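Local coordinates for protein histone acetyltransferase HPA2 and related acetyltransferases (Corynebacterium glutamicum ATCC 13032, PDB 2QEC) that probably transfers acyl groups as a member of the GCN5-related N-acetyltransferase (GNAT) family, its acceptor substrate not being established, at residues A[77-82]-A[124-129]; A[158-163]-A[192-197]. The protein carries 1 engineered substitution. One frame throughout, in Å; residues are numbered along the deposited sequence.

Contact 1 of 2, residues A[77-82]-A[124-129]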
ATOM      1  N   ALA A  77      -0.893  -9.333 -21.841  1.00 41.18           N
ATOM      2  CA  ALA A  77      -1.013  -8.917 -20.444  1.00 39.48           C
ATOM      3  C   ALA A  77      -2.360  -9.377 -19.832  1.00 42.14           C
ATOM      4  O   ALA A  77      -3.441  -9.276 -20.461  1.00 43.38           O
ATOM      5  CB  ALA A  77      -0.819  -7.427 -20.315  1.00 41.38           C
ATOM      6  N   LEU A  78      -2.297  -9.838 -18.573  1.00 41.79           N
ATOM      7  CA  LEU A  78      -3.471 -10.325 -17.828  1.00 37.34           C
ATOM      8  C   LEU A  78      -3.660  -9.422 -16.635  1.00 38.32           C
ATOM      9  O   LEU A  78      -2.733  -9.246 -15.876  1.00 35.45           O
ATOM     10  CB  LEU A  78      -3.267 -11.759 -17.363  1.00 38.55           C
ATOM     11  CG  LEU A  78      -2.970 -12.773 -18.524  1.00 39.69           C
ATOM     12  CD1 LEU A  78      -2.737 -14.157 -17.939  1.00 46.28           C
ATOM     13  CD2 LEU A  78      -4.109 -12.917 -19.456  1.00 47.00           C
ATOM     14  N   TRP A  79      -4.851  -8.839 -16.561  1.00 39.50           N
ATOM     15  CA  TRP A  79      -5.248  -7.879 -15.543  1.00 40.05           C
ATOM     16  C   TRP A  79      -6.522  -8.342 -14.815  1.00 39.62           C
ATOM     17  O   TRP A  79      -7.474  -8.867 -15.444  1.00 39.40           O
ATOM     18  CB  TRP A  79      -5.546  -6.566 -16.241  1.00 40.87           C
ATOM     19  CG  TRP A  79      -4.408  -5.866 -16.948  1.00 35.76           C
ATOM     20  CD1 TRP A  79      -3.944  -6.104 -18.220  1.00 38.44           C
ATOM     21  CD2 TRP A  79      -3.679  -4.747 -16.460  1.00 37.30           C
ATOM     22  NE1 TRP A  79      -2.959  -5.220 -18.528  1.00 39.14           N
ATOM     23  CE2 TRP A  79      -2.785  -4.362 -17.468  1.00 38.20           C
ATOM     24  CE3 TRP A  79      -3.710  -4.020 -15.268  1.00 39.43           C
ATOM     25  CZ2 TRP A  79      -1.889  -3.320 -17.301  1.00 40.52           C
ATOM     26  CZ3 TRP A  79      -2.840  -2.962 -15.106  1.00 41.51           C
ATOM     27  CH2 TRP A  79      -1.948  -2.613 -16.134  1.00 38.68           C
ATOM     28  N   ASP A  80      -6.555  -8.142 -13.499  1.00 41.18           N
ATOM     29  CA  ASP A  80      -7.758  -8.243 -12.703  1.00 43.12           C
ATOM     30  C   ASP A  80      -8.245  -6.834 -12.416  1.00 45.66           C
ATOM     31  O   ASP A  80      -7.466  -5.919 -12.144  1.00 41.46           O
ATOM     32  CB  ASP A  80      -7.514  -8.934 -11.346  1.00 44.83           C
ATOM     33  CG  ASP A  80      -7.167 -10.394 -11.494  1.00 53.65           C
ATOM     34  OD1 ASP A  80      -8.064 -11.191 -11.806  1.00 64.74           O
ATOM     35  OD2 ASP A  80      -5.989 -10.757 -11.300  1.00 69.18           O
ATOM     36  N   ARG A  81      -9.566  -6.690 -12.460  1.00 45.67           N
ATOM     37  CA  ARG A  81     -10.236  -5.420 -12.295  1.00 45.25           C
ATOM     38  C   ARG A  81     -10.490  -5.176 -10.826  1.00 41.51           C
ATOM     39  O   ARG A  81     -10.480  -6.122 -10.025  1.00 43.79           O
ATOM     40  CB  ARG A  81     -11.566  -5.437 -13.098  1.00 45.02           C
ATOM     41  CG  ARG A  81     -11.349  -5.767 -14.569  1.00 46.64           C
ATOM     42  CD  ARG A  81     -12.669  -6.063 -15.325  1.00 52.88           C
ATOM     43  NE  ARG A  81     -13.506  -4.871 -15.310  1.00 57.98           N
ATOM     44  CZ  ARG A  81     -13.485  -3.895 -16.222  1.00 61.81           C
ATOM     45  NH1 ARG A  81     -12.681  -3.946 -17.289  1.00 53.06           N
ATOM     46  NH2 ARG A  81     -14.294  -2.851 -16.058  1.00 60.81           N
ATOM     47  N   PRO A  82     -10.692  -3.916 -10.446  1.00 40.91           N
ATOM     48  CA  PRO A  82     -11.034  -3.705  -9.053  1.00 42.70           C
ATOM     49  C   PRO A  82     -12.320  -4.410  -8.562  1.00 49.04           C
ATOM     50  O   PRO A  82     -13.292  -4.545  -9.307  1.00 45.96           O
ATOM     51  CB  PRO A  82     -11.182  -2.169  -8.929  1.00 43.54           C
ATOM     52  CG  PRO A  82     -10.559  -1.599 -10.068  1.00 41.46           C
ATOM     53  CD  PRO A  82     -10.606  -2.645 -11.190  1.00 41.59           C
ATOM     54  N   PRO A 124      -9.438  -0.854  -3.278  1.00 41.86           N
ATOM     55  CA  PRO A 124      -9.703  -1.284  -4.667  1.00 41.36           C
ATOM     56  C   PRO A 124      -8.568  -0.951  -5.593  1.00 37.11           C
ATOM     57  O   PRO A 124      -7.952   0.125  -5.489  1.00 37.58           O
ATOM     58  CB  PRO A 124     -10.971  -0.504  -5.052  1.00 45.20           C
ATOM     59  CG  PRO A 124     -11.579  -0.075  -3.725  1.00 46.72           C
ATOM     60  CD  PRO A 124     -10.438   0.114  -2.784  1.00 46.23           C
ATOM     61  N   HIS A 125      -8.236  -1.895  -6.473  1.00 37.76           N
ATOM     62  CA  HIS A 125      -7.154  -1.687  -7.376  1.00 38.23           C
ATOM     63  C   HIS A 125      -7.247  -2.628  -8.542  1.00 36.98           C
ATOM     64  O   HIS A 125      -7.806  -3.727  -8.419  1.00 38.29           O
ATOM     65  CB  HIS A 125      -5.791  -1.927  -6.676  1.00 38.69           C
ATOM     66  CG  HIS A 125      -5.619  -3.312  -6.116  1.00 36.31           C
ATOM     67  ND1 HIS A 125      -6.067  -3.647  -4.855  1.00 36.67           N
ATOM     68  CD2 HIS A 125      -5.041  -4.432  -6.622  1.00 36.80           C
ATOM     69  CE1 HIS A 125      -5.791  -4.922  -4.623  1.00 39.48           C
ATOM     70  NE2 HIS A 125      -5.157  -5.419  -5.672  1.00 38.00           N
ATOM     71  N   TRP A 126      -6.622  -2.233  -9.652  1.00 38.16           N
ATOM     72  CA  TRP A 126      -6.303  -3.169 -10.736  1.00 37.08           C
ATOM     73  C   TRP A 126      -5.076  -4.001 -10.354  1.00 40.67           C
ATOM     74  O   TRP A 126      -4.242  -3.544  -9.612  1.00 41.22           O
ATOM     75  CB  TRP A 126      -5.974  -2.426 -12.023  1.00 41.98           C
ATOM     76  CG  TRP A 126      -7.131  -1.703 -12.620  1.00 39.13           C
ATOM     77  CD1 TRP A 126      -7.701  -0.528 -12.181  1.00 39.49           C
ATOM     78  CD2 TRP A 126      -7.900  -2.140 -13.711  1.00 33.20           C
ATOM     79  NE1 TRP A 126      -8.774  -0.201 -12.978  1.00 40.82           N
ATOM     80  CE2 TRP A 126      -8.892  -1.172 -13.946  1.00 35.14           C
ATOM     81  CE3 TRP A 126      -7.804  -3.261 -14.592  1.00 38.42           C
ATOM     82  CZ2 TRP A 126      -9.800  -1.288 -14.991  1.00 41.49           C
ATOM     83  CZ3 TRP A 126      -8.711  -3.367 -15.602  1.00 41.74           C
ATOM     84  CH2 TRP A 126      -9.685  -2.386 -15.807  1.00 38.77           C
ATOM     85  N   TYR A 127      -4.979  -5.231 -10.851  1.00 37.74           N
ATOM     86  CA  TYR A 127      -3.784  -6.053 -10.636  1.00 35.24           C
ATOM     87  C   TYR A 127      -3.254  -6.458 -11.979  1.00 39.17           C
ATOM     88  O   TYR A 127      -3.975  -7.082 -12.696  1.00 36.72           O
ATOM     89  CB  TYR A 127      -4.151  -7.314  -9.854  1.00 35.08           C
ATOM     90  CG  TYR A 127      -3.087  -8.387  -9.656  1.00 31.46           C
ATOM     91  CD1 TYR A 127      -1.759  -8.067  -9.415  1.00 40.73           C
ATOM     92  CD2 TYR A 127      -3.429  -9.743  -9.702  1.00 41.71           C
ATOM     93  CE1 TYR A 127      -0.814  -9.030  -9.234  1.00 38.14           C
ATOM     94  CE2 TYR A 127      -2.490 -10.708  -9.509  1.00 37.08           C
ATOM     95  CZ  TYR A 127      -1.190 -10.352  -9.258  1.00 36.25           C
ATOM     96  OH  TYR A 127      -0.241 -11.318  -9.086  1.00 40.01           O
ATOM     97  N   LEU A 128      -2.001  -6.128 -12.254  1.00 40.29           N
ATOM     98  CA  LEU A 128      -1.282  -6.655 -13.399  1.00 40.13           C
ATOM     99  C   LEU A 128      -0.611  -7.938 -12.980  1.00 38.74           C
ATOM    100  O   LEU A 128       0.404  -7.898 -12.270  1.00 39.64           O
ATOM    101  CB  LEU A 128      -0.261  -5.639 -13.895  1.00 41.02           C
ATOM    102  CG  LEU A 128       0.595  -6.170 -15.052  1.00 41.69           C
ATOM    103  CD1 LEU A 128      -0.289  -6.655 -16.195  1.00 42.87           C
ATOM    104  CD2 LEU A 128       1.566  -5.095 -15.472  1.00 42.31           C
ATOM    105  N   TYR A 129      -1.192  -9.062 -13.415  1.00 37.04           N
ATOM    106  CA  TYR A 129      -0.789 -10.416 -13.033  1.00 37.69           C
ATOM    107  C   TYR A 129       0.446 -10.811 -13.783  1.00 42.42           C
ATOM    108  O   TYR A 129       1.465 -11.237 -13.191  1.00 36.47           O
ATOM    109  CB  TYR A 129      -1.934 -11.419 -13.232  1.00 40.14           C
ATOM    110  CG  TYR A 129      -1.546 -12.890 -13.259  1.00 42.65           C
ATOM    111  CD1 TYR A 129      -0.805 -13.477 -12.228  1.00 46.70           C
ATOM    112  CD2 TYR A 129      -1.910 -13.704 -14.312  1.00 41.19           C
ATOM    113  CE1 TYR A 129      -0.445 -14.856 -12.283  1.00 38.61           C
ATOM    114  CE2 TYR A 129      -1.556 -15.039 -14.347  1.00 39.59           C
ATOM    115  CZ  TYR A 129      -0.814 -15.599 -13.323  1.00 42.23           C
ATOM    116  OH  TYR A 129      -0.487 -16.947 -13.389  1.00 43.38           O
TER
HETATM  117  O   HOH W   1      -7.600  -6.401  -8.674  1.00 47.57           O
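D80 and Y127 form a two-way backbone pair: D80 N donates to Y127 O (2.9 Å) and Y127 N to D80 O; two residues away on each strand, Y129 N donates to L78 O. Beyond the strand end a water donates to H125 O (2.7 Å) and R81 O.

P82 lies across W126, its CD 3.5 Å from the five-membered centroid, and R81 CA sits over the six-membered part of the same face. L128 CD1 lies over a face of the W79 indole in a CH-pi contact, 3.8 Å from its five-membered centroid; CG anti to the backbone N (chi1 176°) aims the leucine there.

This is the antiparallel junction of strands 73-80 and 126-133, β3 and β4 of the GNAT sheet. L78 also bonds through its backbone to T130, and Y129 departs from extended geometry, consistent with the β4 bulge known in this family.

Two contacts come at ring edges, the first on the face bearing D80 and Y127. The D80 carboxylate, 10° from coplanar with the Y127 ring, brings OD2 to CD2 of Y127 (3.2 Å) and also bonds Y57 OH. L78 CD1 meets the Y129 ring edge at CD2, 3.7 Å away.

Contact 2 of 2, residues A[158-163]-A[192-197]. With EDO (1,2-ethanediol), chain F.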
ATOM      1  N   ALA A 158      -6.241   2.856  -8.929  1.00 40.17           N
ATOM      2  CA  ALA A 158      -4.978   2.283  -8.466  1.00 37.84           C
ATOM      3  C   ALA A 158      -4.614   0.979  -9.197  1.00 40.75           C
ATOM      4  O   ALA A 158      -5.470   0.256  -9.679  1.00 40.50           O
ATOM      5  CB  ALA A 158      -5.070   2.035  -6.987  1.00 40.72           C
ATOM      6  N   ILE A 159      -3.319   0.698  -9.238  1.00 40.91           N
ATOM      7  CA  ILE A 159      -2.793  -0.530  -9.790  1.00 39.10           C
ATOM      8  C   ILE A 159      -1.751  -1.123  -8.806  1.00 41.24           C
ATOM      9  O   ILE A 159      -0.879  -0.415  -8.331  1.00 39.27           O
ATOM     10  CB  ILE A 159      -2.108  -0.279 -11.125  1.00 37.83           C
ATOM     11  CG1 ILE A 159      -3.000   0.571 -12.042  1.00 40.17           C
ATOM     12  CG2 ILE A 159      -1.768  -1.636 -11.795  1.00 39.58           C
ATOM     13  CD1 ILE A 159      -2.385   0.848 -13.460  1.00 39.37           C
ATOM     14  N   TYR A 160      -1.858  -2.431  -8.557  1.00 37.56           N
ATOM     15  CA  TYR A 160      -0.852  -3.252  -7.854  1.00 38.22           C
ATOM     16  C   TYR A 160      -0.129  -4.195  -8.838  1.00 40.68           C
ATOM     17  O   TYR A 160      -0.737  -4.704  -9.761  1.00 38.27           O
ATOM     18  CB  TYR A 160      -1.576  -4.064  -6.745  1.00 40.03           C
ATOM     19  CG  TYR A 160      -0.714  -5.023  -5.940  1.00 37.96           C
ATOM     20  CD1 TYR A 160       0.052  -4.588  -4.902  1.00 37.10           C
ATOM     21  CD2 TYR A 160      -0.636  -6.377  -6.283  1.00 37.03           C
ATOM     22  CE1 TYR A 160       0.871  -5.476  -4.164  1.00 34.24           C
ATOM     23  CE2 TYR A 160       0.181  -7.265  -5.574  1.00 37.70           C
ATOM     24  CZ  TYR A 160       0.919  -6.788  -4.481  1.00 38.30           C
ATOM     25  OH  TYR A 160       1.730  -7.634  -3.748  1.00 36.96           O
ATOM     26  N   LEU A 161       1.175  -4.376  -8.654  1.00 39.58           N
ATOM     27  CA  LEU A 161       1.929  -5.395  -9.301  1.00 40.29           C
ATOM     28  C   LEU A 161       3.091  -5.830  -8.401  1.00 38.93           C
ATOM     29  O   LEU A 161       3.390  -5.228  -7.377  1.00 36.76           O
ATOM     30  CB  LEU A 161       2.436  -4.926 -10.688  1.00 40.41           C
ATOM     31  CG  LEU A 161       3.322  -3.668 -10.748  1.00 38.18           C
ATOM     32  CD1 LEU A 161       4.769  -3.958 -10.323  1.00 41.76           C
ATOM     33  CD2 LEU A 161       3.322  -3.113 -12.131  1.00 39.62           C
ATOM     34  N   GLU A 162       3.740  -6.917  -8.786  1.00 35.52           N
ATOM     35  CA  GLU A 162       4.912  -7.440  -8.089  1.00 34.92           C
ATOM     36  C   GLU A 162       6.037  -7.549  -9.062  1.00 41.94           C
ATOM     37  O   GLU A 162       5.964  -8.371  -9.973  1.00 39.43           O
ATOM     38  CB  GLU A 162       4.557  -8.785  -7.499  1.00 34.90           C
ATOM     39  CG  GLU A 162       3.650  -8.604  -6.268  1.00 39.09           C
ATOM     40  CD  GLU A 162       2.857  -9.849  -5.883  1.00 49.69           C
ATOM     41  OE1 GLU A 162       3.016 -10.866  -6.560  1.00 50.79           O
ATOM     42  OE2 GLU A 162       2.112  -9.814  -4.865  1.00 47.02           O
ATOM     43  N   ALA A 163       7.053  -6.701  -8.925  1.00 43.21           N
ATOM     44  CA  ALA A 163       8.139  -6.652  -9.924  1.00 43.45           C
ATOM     45  C   ALA A 163       9.204  -7.696  -9.590  1.00 44.00           C
ATOM     46  O   ALA A 163       9.588  -7.869  -8.434  1.00 44.45           O
ATOM     47  CB  ALA A 163       8.742  -5.240  -9.999  1.00 43.22           C
ATOM     48  N   GLU A 192      10.121 -10.626  -4.709  1.00 44.39           N
ATOM     49  CA  GLU A 192       9.437  -9.690  -5.604  1.00 42.18           C
ATOM     50  C   GLU A 192       9.184  -8.380  -4.885  1.00 38.53           C
ATOM     51  O   GLU A 192       8.921  -8.367  -3.694  1.00 39.15           O
ATOM     52  CB  GLU A 192       8.140 -10.275  -6.100  1.00 42.80           C
ATOM     53  CG  GLU A 192       8.373 -11.596  -6.854  1.00 46.64           C
ATOM     54  CD  GLU A 192       7.137 -12.112  -7.556  1.00 62.29           C
ATOM     55  OE1 GLU A 192       6.065 -12.110  -6.924  1.00 70.49           O
ATOM     56  OE2 GLU A 192       7.246 -12.560  -8.720  1.00 78.23           O
ATOM     57  N   LEU A 193       9.299  -7.281  -5.621  1.00 38.88           N
ATOM     58  CA  LEU A 193       9.040  -5.950  -5.074  1.00 40.66           C
ATOM     59  C   LEU A 193       7.591  -5.556  -5.420  1.00 39.08           C
ATOM     60  O   LEU A 193       7.271  -5.272  -6.560  1.00 37.52           O
ATOM     61  CB  LEU A 193      10.018  -4.924  -5.657  1.00 40.04           C
ATOM     62  CG  LEU A 193       9.832  -3.488  -5.088  1.00 41.78           C
ATOM     63  CD1 LEU A 193       9.899  -3.449  -3.606  1.00 44.46           C
ATOM     64  CD2 LEU A 193      10.806  -2.512  -5.663  1.00 44.82           C
ATOM     65  N   ALA A 194       6.714  -5.592  -4.417  1.00 37.26           N
ATOM     66  CA  ALA A 194       5.341  -5.119  -4.554  1.00 33.04           C
ATOM     67  C   ALA A 194       5.382  -3.638  -4.820  1.00 37.34           C
ATOM     68  O   ALA A 194       6.106  -2.902  -4.126  1.00 38.18           O
ATOM     69  CB  ALA A 194       4.582  -5.359  -3.223  1.00 35.85           C
HETATM   70  N   MSE A 195       4.549  -3.173  -5.748  1.00 38.23           N
HETATM   71  CA  MSE A 195       4.473  -1.753  -6.087  1.00 39.02           C
HETATM   72  C   MSE A 195       3.020  -1.320  -6.281  1.00 39.37           C
HETATM   73  O   MSE A 195       2.155  -2.135  -6.520  1.00 37.65           O
HETATM   74  CB  MSE A 195       5.259  -1.476  -7.378  1.00 36.16           C
HETATM   75  CG  MSE A 195       6.672  -2.021  -7.347  1.00 42.23           C
HETATM   76 SE   MSE A 195       7.777  -1.437  -8.785  0.75 43.69          SE
HETATM   77  CE  MSE A 195       8.195   0.054  -7.930  1.00 35.06           C
ATOM     78  N   TRP A 196       2.801  -0.004  -6.179  1.00 40.23           N
ATOM     79  CA  TRP A 196       1.499   0.607  -6.207  1.00 39.12           C
ATOM     80  C   TRP A 196       1.528   1.845  -7.069  1.00 42.69           C
ATOM     81  O   TRP A 196       2.264   2.799  -6.746  1.00 39.43           O
ATOM     82  CB  TRP A 196       1.182   1.042  -4.774  1.00 38.97           C
ATOM     83  CG  TRP A 196      -0.185   1.605  -4.465  1.00 40.35           C
ATOM     84  CD1 TRP A 196      -0.477   2.886  -4.123  1.00 42.51           C
ATOM     85  CD2 TRP A 196      -1.409   0.878  -4.381  1.00 41.96           C
ATOM     86  NE1 TRP A 196      -1.815   3.010  -3.845  1.00 41.37           N
ATOM     87  CE2 TRP A 196      -2.414   1.792  -3.998  1.00 37.27           C
ATOM     88  CE3 TRP A 196      -1.760  -0.458  -4.598  1.00 38.48           C
ATOM     89  CZ2 TRP A 196      -3.739   1.410  -3.821  1.00 41.07           C
ATOM     90  CZ3 TRP A 196      -3.087  -0.838  -4.431  1.00 40.31           C
ATOM     91  CH2 TRP A 196      -4.056   0.085  -4.039  1.00 41.78           C
ATOM     92  N   LYS A 197       0.665   1.894  -8.077  1.00 42.70           N
ATOM     93  CA  LYS A 197       0.356   3.165  -8.747  1.00 43.44           C
ATOM     94  C   LYS A 197      -0.892   3.750  -8.090  1.00 42.61           C
ATOM     95  O   LYS A 197      -1.967   3.154  -8.140  1.00 43.17           O
ATOM     96  CB  LYS A 197       0.175   2.990 -10.249  1.00 40.97           C
ATOM     97  CG  LYS A 197      -0.169   4.290 -10.943  1.00 44.53           C
ATOM     98  CD  LYS A 197       0.094   4.260 -12.407  1.00 50.46           C
ATOM     99  CE  LYS A 197      -0.119   5.622 -13.069  1.00 52.79           C
ATOM    100  NZ  LYS A 197      -1.392   6.342 -12.690  1.00 43.06           N
TER
HETATM  101  C1  EDO F 208      -3.947   4.132 -12.981  1.00 57.21           C
HETATM  102  O1  EDO F 208      -2.822   4.486 -12.185  1.00 65.07           O
HETATM  103  C2  EDO F 208      -3.807   4.444 -14.469  1.00 54.64           C
HETATM  104  O2  EDO F 208      -3.253   5.720 -14.766  1.00 62.08           O
HETATM  105  O   HOH W   2       5.375 -10.725 -10.813  1.00 42.81           O
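The C-terminal part of the GNAT sheet starts here, where I159, L161 and A163 of one strand pair with K197, M195 and L193 of its sheet neighbour. Each pair exchanges two backbone hydrogen bonds, among them K197 N to I159 O (2.8 Å) and A163 N to L193 O.

Strand 192-197 is the last in sequence but lies between 159-163 and 178-183, the β5-β7-β6 order of the fold. The face bearing L161, A163 and M195 meets Y172 of helix 166-174. On it L161 CD1 runs alongside selenomethionine M195, touching CB at 3.9 Å, and the selenium approaches A163 CB.

On the face bearing Y160, A194 and W196, the W196 indole takes A158 CB over its ring, 3.5 Å from CZ2, while its NE1 bonds P179 O of the second subunit. A trans chi1 (177°) carries the Y160 ring alongside A194, its OH 3.7 Å from A194 CB and giving a very short bond to E162 OE2. E162 OE1 and E192 OE1 lie 3.3 Å apart as like charges, a proximity probably eased by a long, weak ion pair from E192 to R33.

K197 NZ donates to O2 of a 1,2-ethanediol (2.9 Å), probably from the crystallisation liquor.

How the contacts relate
Contacts 1 and 2 lie in one sheet with centres about 10 Å apart, joined by the parallel pairing of strands 126-133 and 159-163. W126 N lies 2.7 Å from A158 O, and W126 O 2.8 Å from Y160 N, both probable hydrogen bonds. H125 CD2 packs on Y160 CB, and Y127 CD1 on Y160 O. The strands then diverge: CA of W126 is 4.5 Å from CA of I159, but CA of Y129 is 8.1 Å from CA of E162. Such a V-shaped opening between β4 and β5 receives acetyl-CoA in GNAT enzymes, so the two contacts probably belong to the sheet halves on either side of that cleft.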